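Long-range contact in interpain A (Prevotella intermedia, PDB 3BB7), which probably cleaves proteins as a cysteine protease of the C10 family, captured here as a zymogen fragment with its protease domain: residues K109-A122 with M186-P200. The protein carries 1 engineered substitution. Residues are numbered along the deposited sequence; the frame is centred on the assembly and turned at random.
Sequences KGRLITGAVATATA and MLHCGVASEMQYGGP. Engineered in segment 109-122: Ala-116 (natural residue Cys).
Tyr-197 CB meets Leu-112 CD1 at 3.8 Å, the two side chains crossing at about a right angle. Farther out, ring atom CD2 lies 3.4 Å from Ile-113 O, a carbonyl oxygen facing the rim of the ring and level with it, while Met-195 CG covers one face over the centre. At the tip, OH donates to a water (2.7 Å), which in turn donates to Thr-114 O and Met-186 O; tyrosine suits this place because its flat ring offers both edge and face and its para hydroxyl reaches that water. Gly-190 lacks a CB that would strike this hydroxyl. Met-195, bent at chi2 (61°) and chi3 (70°), curls its CE to 3.4 Å from Thr-114 O. Flexible Met-186, also bent at chi2, lays CB on Thr-114 CG2 and brings SD to Thr-119 OG1 (3.7 Å) and Ala-122 CB. Small Ala-118 lets helix segments 116-122 and 186-192 come within 8.2 Å, axis to axis, at 120°. Ile-113 N donates a nearly straight bond to Gly-198 O (3.0 Å). The contact joins helix 116-128 and its preceding loop to helix 176-192 and its following loop; the predicted nucleophile position at a helix start, here Ala-116 (engineered; natural Cys), is characteristic of papain-like (clan CA) proteases.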
ATOM      1  N   LYS A 109     -11.380 -12.129  20.091  1.00 21.07           N
ATOM      2  CA  LYS A 109     -10.475 -10.986  20.200  1.00 21.53           C
ATOM      3  C   LYS A 109     -10.725 -10.002  19.057  1.00 20.15           C
ATOM      4  O   LYS A 109      -9.928  -9.094  18.826  1.00 21.74           O
ATOM      5  CB  LYS A 109      -9.022 -11.458  20.173  1.00 22.91           C
ATOM      6  CG  LYS A 109      -8.723 -12.509  21.246  1.00 25.85           C
ATOM      7  CD  LYS A 109      -7.232 -12.688  21.481  1.00 30.41           C
ATOM      8  CE  LYS A 109      -6.940 -13.926  22.332  1.00 32.47           C
ATOM      9  NZ  LYS A 109      -5.463 -14.142  22.373  1.00 33.94           N
ATOM     10  N   GLY A 110     -11.848 -10.172  18.375  1.00 18.74           N
ATOM     11  CA  GLY A 110     -12.199  -9.311  17.253  1.00 16.58           C
ATOM     12  C   GLY A 110     -12.198 -10.072  15.949  1.00 14.93           C
ATOM     13  O   GLY A 110     -11.531 -11.095  15.796  1.00 15.55           O
ATOM     14  N   ARG A 111     -12.962  -9.562  15.002  1.00 12.70           N
ATOM     15  CA  ARG A 111     -13.027 -10.210  13.701  1.00 12.04           C
ATOM     16  C   ARG A 111     -11.656 -10.133  12.983  1.00 11.61           C
ATOM     17  O   ARG A 111     -10.945  -9.128  13.088  1.00 11.69           O
ATOM     18  CB  ARG A 111     -14.104  -9.551  12.829  1.00 12.79           C
ATOM     19  CG  ARG A 111     -14.400 -10.264  11.544  1.00 13.11           C
ATOM     20  CD  ARG A 111     -15.625  -9.666  10.833  1.00 13.11           C
ATOM     21  NE  ARG A 111     -16.843  -9.730  11.658  1.00 13.99           N
ATOM     22  CZ  ARG A 111     -17.649 -10.792  11.748  1.00 14.94           C
ATOM     23  NH1 ARG A 111     -17.410 -11.915  11.057  1.00 15.79           N
ATOM     24  NH2 ARG A 111     -18.720 -10.732  12.549  1.00 19.07           N
ATOM     25  N   LEU A 112     -11.305 -11.190  12.240  1.00 10.99           N
ATOM     26  CA  LEU A 112     -10.064 -11.168  11.488  1.00 10.84           C
ATOM     27  C   LEU A 112     -10.075  -9.966  10.528  1.00 10.62           C
ATOM     28  O   LEU A 112     -11.140  -9.597   9.988  1.00 11.06           O
ATOM     29  CB  LEU A 112      -9.923 -12.461  10.696  1.00 10.75           C
ATOM     30  CG  LEU A 112      -9.887 -13.766  11.526  1.00 11.03           C
ATOM     31  CD1 LEU A 112      -9.799 -15.006  10.601  1.00 14.43           C
ATOM     32  CD2 LEU A 112      -8.766 -13.793  12.606  1.00 15.53           C
ATOM     33  N   ILE A 113      -8.902  -9.372  10.296  1.00  9.16           N
ATOM     34  CA  ILE A 113      -8.814  -8.209   9.407  1.00 10.13           C
ATOM     35  C   ILE A 113      -8.244  -8.556   8.052  1.00  9.47           C
ATOM     36  O   ILE A 113      -7.692  -9.643   7.862  1.00  9.41           O
ATOM     37  CB  ILE A 113      -8.087  -7.022  10.126  1.00  9.36           C
ATOM     38  CG1 ILE A 113      -6.564  -7.257  10.290  1.00 10.94           C
ATOM     39  CG2 ILE A 113      -8.770  -6.747  11.478  1.00 12.02           C
ATOM     40  CD1 ILE A 113      -5.780  -6.078  10.893  1.00 11.62           C
ATOM     41  N   THR A 114      -8.444  -7.682   7.057  1.00  8.45           N
ATOM     42  CA  THR A 114      -8.212  -8.164   5.704  1.00  9.60           C
ATOM     43  C   THR A 114      -6.747  -8.397   5.335  1.00  9.45           C
ATOM     44  O   THR A 114      -6.444  -9.209   4.435  1.00  9.95           O
ATOM     45  CB  THR A 114      -8.772  -7.189   4.660  1.00  9.47           C
ATOM     46  OG1 THR A 114      -8.133  -5.920   4.851  1.00 10.14           O
ATOM     47  CG2 THR A 114     -10.280  -7.090   4.782  1.00 10.17           C
ATOM     48  N   GLY A 115      -5.859  -7.651   5.969  1.00  9.88           N
ATOM     49  CA  GLY A 115      -4.414  -7.676   5.620  1.00 10.31           C
ATOM     50  C   GLY A 115      -4.101  -6.534   4.657  1.00  9.11           C
ATOM     51  O   GLY A 115      -4.862  -6.265   3.711  1.00 10.19           O
ATOM     52  N   ALA A 116      -2.975  -5.863   4.870  1.00  9.62           N
ATOM     53  CA  ALA A 116      -2.602  -4.719   4.028  1.00  9.88           C
ATOM     54  C   ALA A 116      -2.432  -5.110   2.582  1.00  9.84           C
ATOM     55  O   ALA A 116      -2.738  -4.326   1.672  1.00  9.80           O
ATOM     56  CB  ALA A 116      -1.312  -4.092   4.534  1.00 10.78           C
ATOM     57  N   VAL A 117      -1.930  -6.323   2.338  1.00  9.69           N
ATOM     58  CA  VAL A 117      -1.739  -6.771   0.944  1.00 10.35           C
ATOM     59  C   VAL A 117      -3.083  -6.909   0.259  1.00  9.30           C
ATOM     60  O   VAL A 117      -3.234  -6.518  -0.899  1.00 10.50           O
ATOM     61  CB  VAL A 117      -0.928  -8.107   0.883  1.00  9.97           C
ATOM     62  CG1 VAL A 117      -0.931  -8.707  -0.509  1.00 12.29           C
ATOM     63  CG2 VAL A 117       0.510  -7.827   1.350  1.00 11.45           C
ATOM     64  N   ALA A 118      -4.076  -7.449   0.973  1.00 10.08           N
ATOM     65  CA  ALA A 118      -5.405  -7.586   0.368  1.00  9.29           C
ATOM     66  C   ALA A 118      -6.032  -6.231   0.108  1.00  9.55           C
ATOM     67  O   ALA A 118      -6.616  -6.016  -0.953  1.00 10.25           O
ATOM     68  CB  ALA A 118      -6.295  -8.431   1.225  1.00  8.85           C
ATOM     69  N   THR A 119      -5.895  -5.283   1.037  1.00  9.15           N
ATOM     70  CA  THR A 119      -6.496  -3.967   0.858  1.00 10.22           C
ATOM     71  C   THR A 119      -5.843  -3.221  -0.327  1.00  9.97           C
ATOM     72  O   THR A 119      -6.549  -2.576  -1.147  1.00  9.93           O
ATOM     73  CB  THR A 119      -6.398  -3.191   2.169  1.00 10.18           C
ATOM     74  OG1 THR A 119      -7.224  -3.850   3.139  1.00 10.90           O
ATOM     75  CG2 THR A 119      -6.834  -1.747   2.012  1.00 10.82           C
ATOM     76  N   ALA A 120      -4.513  -3.295  -0.424  1.00  9.71           N
ATOM     77  CA  ALA A 120      -3.829  -2.651  -1.544  1.00  9.63           C
ATOM     78  C   ALA A 120      -4.239  -3.312  -2.878  1.00 10.43           C
ATOM     79  O   ALA A 120      -4.603  -2.620  -3.825  1.00 10.65           O
ATOM     80  CB  ALA A 120      -2.311  -2.741  -1.347  1.00  9.91           C
ATOM     81  N   THR A 121      -4.236  -4.649  -2.939  1.00  9.77           N
ATOM     82  CA  THR A 121      -4.617  -5.352  -4.164  1.00 10.88           C
ATOM     83  C   THR A 121      -6.062  -5.039  -4.545  1.00 10.03           C
ATOM     84  O   THR A 121      -6.352  -4.750  -5.706  1.00  9.95           O
ATOM     85  CB  THR A 121      -4.414  -6.863  -3.952  1.00 10.45           C
ATOM     86  OG1 THR A 121      -3.034  -7.105  -3.636  1.00 10.36           O
ATOM     87  CG2 THR A 121      -4.762  -7.633  -5.210  1.00 10.42           C
ATOM     88  N   ALA A 122      -6.976  -5.047  -3.576  1.00  9.49           N
ATOM     89  CA  ALA A 122      -8.387  -4.766  -3.895  1.00  9.08           C
ATOM     90  C   ALA A 122      -8.533  -3.356  -4.493  1.00  8.81           C
ATOM     91  O   ALA A 122      -9.300  -3.161  -5.445  1.00  9.66           O
ATOM     92  CB  ALA A 122      -9.244  -4.956  -2.639  1.00  9.14           C
ATOM     93  N   MET A 186     -12.167  -8.166  -1.023  1.00  9.61           N
ATOM     94  CA  MET A 186     -11.124  -8.220   0.022  1.00  9.55           C
ATOM     95  C   MET A 186     -10.790  -9.657   0.394  1.00  9.62           C
ATOM     96  O   MET A 186      -9.625 -10.018   0.468  1.00  9.76           O
ATOM     97  CB  MET A 186     -11.614  -7.504   1.278  1.00 10.03           C
ATOM     98  CG  MET A 186     -11.669  -6.004   1.155  1.00 11.21           C
ATOM     99  SD  MET A 186     -10.015  -5.284   1.236  1.00 11.95           S
ATOM    100  CE  MET A 186     -10.408  -3.555   0.981  1.00 12.58           C
ATOM    101  N   LEU A 187     -11.832 -10.480   0.600  1.00  9.58           N
ATOM    102  CA  LEU A 187     -11.622 -11.871   0.982  1.00 10.62           C
ATOM    103  C   LEU A 187     -10.875 -12.592  -0.143  1.00 10.21           C
ATOM    104  O   LEU A 187      -9.894 -13.286   0.086  1.00 10.41           O
ATOM    105  CB  LEU A 187     -12.968 -12.530   1.242  1.00 11.49           C
ATOM    106  CG  LEU A 187     -13.024 -14.056   1.157  1.00 15.33           C
ATOM    107  CD1 LEU A 187     -12.367 -14.548   2.362  1.00 17.57           C
ATOM    108  CD2 LEU A 187     -14.463 -14.530   1.082  1.00 17.53           C
ATOM    109  N   HIS A 188     -11.304 -12.373  -1.380  1.00  9.78           N
ATOM    110  CA  HIS A 188     -10.682 -13.074  -2.501  1.00  9.25           C
ATOM    111  C   HIS A 188      -9.235 -12.648  -2.693  1.00  9.28           C
ATOM    112  O   HIS A 188      -8.366 -13.501  -2.948  1.00  9.48           O
ATOM    113  CB  HIS A 188     -11.507 -12.855  -3.751  1.00  9.02           C
ATOM    114  CG  HIS A 188     -12.779 -13.635  -3.754  1.00  9.41           C
ATOM    115  ND1 HIS A 188     -13.353 -14.093  -4.920  1.00 11.76           N
ATOM    116  CD2 HIS A 188     -13.560 -14.085  -2.735  1.00 11.21           C
ATOM    117  CE1 HIS A 188     -14.463 -14.757  -4.624  1.00 12.85           C
ATOM    118  NE2 HIS A 188     -14.597 -14.791  -3.308  1.00 13.30           N
ATOM    119  N   CYS A 189      -8.959 -11.355  -2.510  1.00  9.20           N
ATOM    120  CA  CYS A 189      -7.558 -10.882  -2.629  1.00  9.52           C
ATOM    121  C   CYS A 189      -6.692 -11.506  -1.553  1.00 10.33           C
ATOM    122  O   CYS A 189      -5.515 -11.842  -1.828  1.00 11.55           O
ATOM    123  CB  CYS A 189      -7.483  -9.363  -2.553  1.00  9.47           C
ATOM    124  SG  CYS A 189      -8.140  -8.555  -4.037  1.00 11.39           S
ATOM    125  N   GLY A 190      -7.233 -11.641  -0.335  1.00  8.40           N
ATOM    126  CA  GLY A 190      -6.455 -12.300   0.735  1.00 10.17           C
ATOM    127  C   GLY A 190      -6.202 -13.775   0.440  1.00  9.49           C
ATOM    128  O   GLY A 190      -5.057 -14.266   0.544  1.00 10.16           O
ATOM    129  N   VAL A 191      -7.261 -14.528   0.131  1.00  9.43           N
ATOM    130  CA  VAL A 191      -7.099 -15.966  -0.131  1.00 10.08           C
ATOM    131  C   VAL A 191      -6.122 -16.184  -1.303  1.00  9.31           C
ATOM    132  O   VAL A 191      -5.244 -17.051  -1.252  1.00  9.18           O
ATOM    133  CB  VAL A 191      -8.457 -16.619  -0.405  1.00  9.74           C
ATOM    134  CG1 VAL A 191      -8.272 -18.052  -0.922  1.00 10.54           C
ATOM    135  CG2 VAL A 191      -9.308 -16.579   0.887  1.00 11.22           C
ATOM    136  N   ALA A 192      -6.261 -15.388  -2.362  1.00  8.77           N
ATOM    137  CA  ALA A 192      -5.339 -15.465  -3.522  1.00 10.33           C
ATOM    138  C   ALA A 192      -3.878 -15.229  -3.137  1.00  9.91           C
ATOM    139  O   ALA A 192      -2.973 -15.793  -3.770  1.00 11.92           O
ATOM    140  CB  ALA A 192      -5.736 -14.494  -4.580  1.00 10.24           C
ATOM    141  N   SER A 193      -3.652 -14.434  -2.088  1.00  9.32           N
ATOM    142  CA  SER A 193      -2.319 -14.067  -1.644  1.00 10.49           C
ATOM    143  C   SER A 193      -1.800 -14.968  -0.553  1.00  9.72           C
ATOM    144  O   SER A 193      -0.754 -14.677   0.044  1.00 10.45           O
ATOM    145  CB  SER A 193      -2.325 -12.621  -1.165  1.00 10.70           C
ATOM    146  OG  SER A 193      -2.647 -11.745  -2.250  1.00 12.78           O
ATOM    147  N   GLU A 194      -2.510 -16.081  -0.298  1.00  9.69           N
ATOM    148  CA  GLU A 194      -2.135 -17.016   0.796  1.00 10.95           C
ATOM    149  C   GLU A 194      -2.033 -16.306   2.149  1.00  9.65           C
ATOM    150  O   GLU A 194      -1.115 -16.562   2.952  1.00 10.72           O
ATOM    151  CB  GLU A 194      -0.839 -17.751   0.476  1.00 10.94           C
ATOM    152  CG  GLU A 194      -0.662 -19.088   1.172  1.00 14.78           C
ATOM    153  CD  GLU A 194      -1.695 -20.133   0.768  1.00 17.20           C
ATOM    154  OE1 GLU A 194      -1.828 -21.132   1.521  1.00 21.76           O
ATOM    155  OE2 GLU A 194      -2.354 -19.959  -0.278  1.00 15.89           O
ATOM    156  N   MET A 195      -3.000 -15.433   2.419  1.00  8.56           N
ATOM    157  CA  MET A 195      -3.004 -14.642   3.641  1.00  8.30           C
ATOM    158  C   MET A 195      -2.923 -15.513   4.897  1.00  9.13           C
ATOM    159  O   MET A 195      -3.582 -16.563   4.977  1.00 10.59           O
ATOM    160  CB  MET A 195      -4.291 -13.806   3.701  1.00  9.13           C
ATOM    161  CG  MET A 195      -4.330 -12.676   4.753  1.00  9.57           C
ATOM    162  SD  MET A 195      -3.054 -11.402   4.531  1.00 10.74           S
ATOM    163  CE  MET A 195      -3.642 -10.588   3.040  1.00 10.97           C
ATOM    164  N   GLN A 196      -2.165 -15.023   5.880  1.00  9.96           N
ATOM    165  CA  GLN A 196      -2.085 -15.618   7.223  1.00 10.47           C
ATOM    166  C   GLN A 196      -2.910 -14.661   8.070  1.00  9.27           C
ATOM    167  O   GLN A 196      -2.432 -13.614   8.509  1.00 10.31           O
ATOM    168  CB  GLN A 196      -0.636 -15.665   7.697  1.00 10.55           C
ATOM    169  CG  GLN A 196       0.177 -16.665   6.841  1.00 12.65           C
ATOM    170  CD  GLN A 196       1.589 -16.841   7.311  1.00 16.90           C
ATOM    171  OE1 GLN A 196       2.515 -16.914   6.491  1.00 22.43           O
ATOM    172  NE2 GLN A 196       1.772 -16.926   8.629  1.00 16.40           N
ATOM    173  N   TYR A 197      -4.162 -15.028   8.316  1.00  9.46           N
ATOM    174  CA  TYR A 197      -5.117 -14.099   8.902  1.00  9.79           C
ATOM    175  C   TYR A 197      -4.895 -13.950  10.394  1.00  9.25           C
ATOM    176  O   TYR A 197      -4.498 -14.901  11.106  1.00 10.50           O
ATOM    177  CB  TYR A 197      -6.532 -14.570   8.639  1.00  9.38           C
ATOM    178  CG  TYR A 197      -7.017 -14.205   7.252  1.00  9.50           C
ATOM    179  CD1 TYR A 197      -7.128 -15.176   6.259  1.00 10.50           C
ATOM    180  CD2 TYR A 197      -7.382 -12.900   6.936  1.00 10.62           C
ATOM    181  CE1 TYR A 197      -7.565 -14.852   4.944  1.00  9.68           C
ATOM    182  CE2 TYR A 197      -7.835 -12.563   5.646  1.00 10.19           C
ATOM    183  CZ  TYR A 197      -7.949 -13.549   4.661  1.00  9.73           C
ATOM    184  OH  TYR A 197      -8.364 -13.189   3.412  1.00 11.35           O
ATOM    185  N   GLY A 198      -5.218 -12.760  10.904  1.00 10.18           N
ATOM    186  CA  GLY A 198      -5.152 -12.528  12.350  1.00 11.04           C
ATOM    187  C   GLY A 198      -6.179 -11.496  12.751  1.00 11.52           C
ATOM    188  O   GLY A 198      -6.741 -10.814  11.892  1.00 10.89           O
ATOM    189  N   GLY A 199      -6.450 -11.396  14.047  1.00 12.27           N
ATOM    190  CA  GLY A 199      -7.364 -10.361  14.553  1.00 12.59           C
ATOM    191  C   GLY A 199      -6.753  -8.971  14.587  1.00 14.44           C
ATOM    192  O   GLY A 199      -5.604  -8.784  14.197  1.00 13.61           O
ATOM    193  N   PRO A 200      -7.537  -7.965  15.032  1.00 15.38           N
ATOM    194  CA  PRO A 200      -7.098  -6.562  14.956  1.00 17.44           C
ATOM    195  C   PRO A 200      -5.758  -6.285  15.627  1.00 19.46           C
ATOM    196  O   PRO A 200      -5.016  -5.415  15.175  1.00 21.00           O
ATOM    197  CB  PRO A 200      -8.218  -5.793  15.668  1.00 17.59           C
ATOM    198  CG  PRO A 200      -9.102  -6.827  16.315  1.00 17.46           C
ATOM    199  CD  PRO A 200      -8.890  -8.121  15.592  1.00 15.98           C
TER
HETATM  200  O   HOH W   1      -8.535 -10.523   3.108  1.00  7.49           O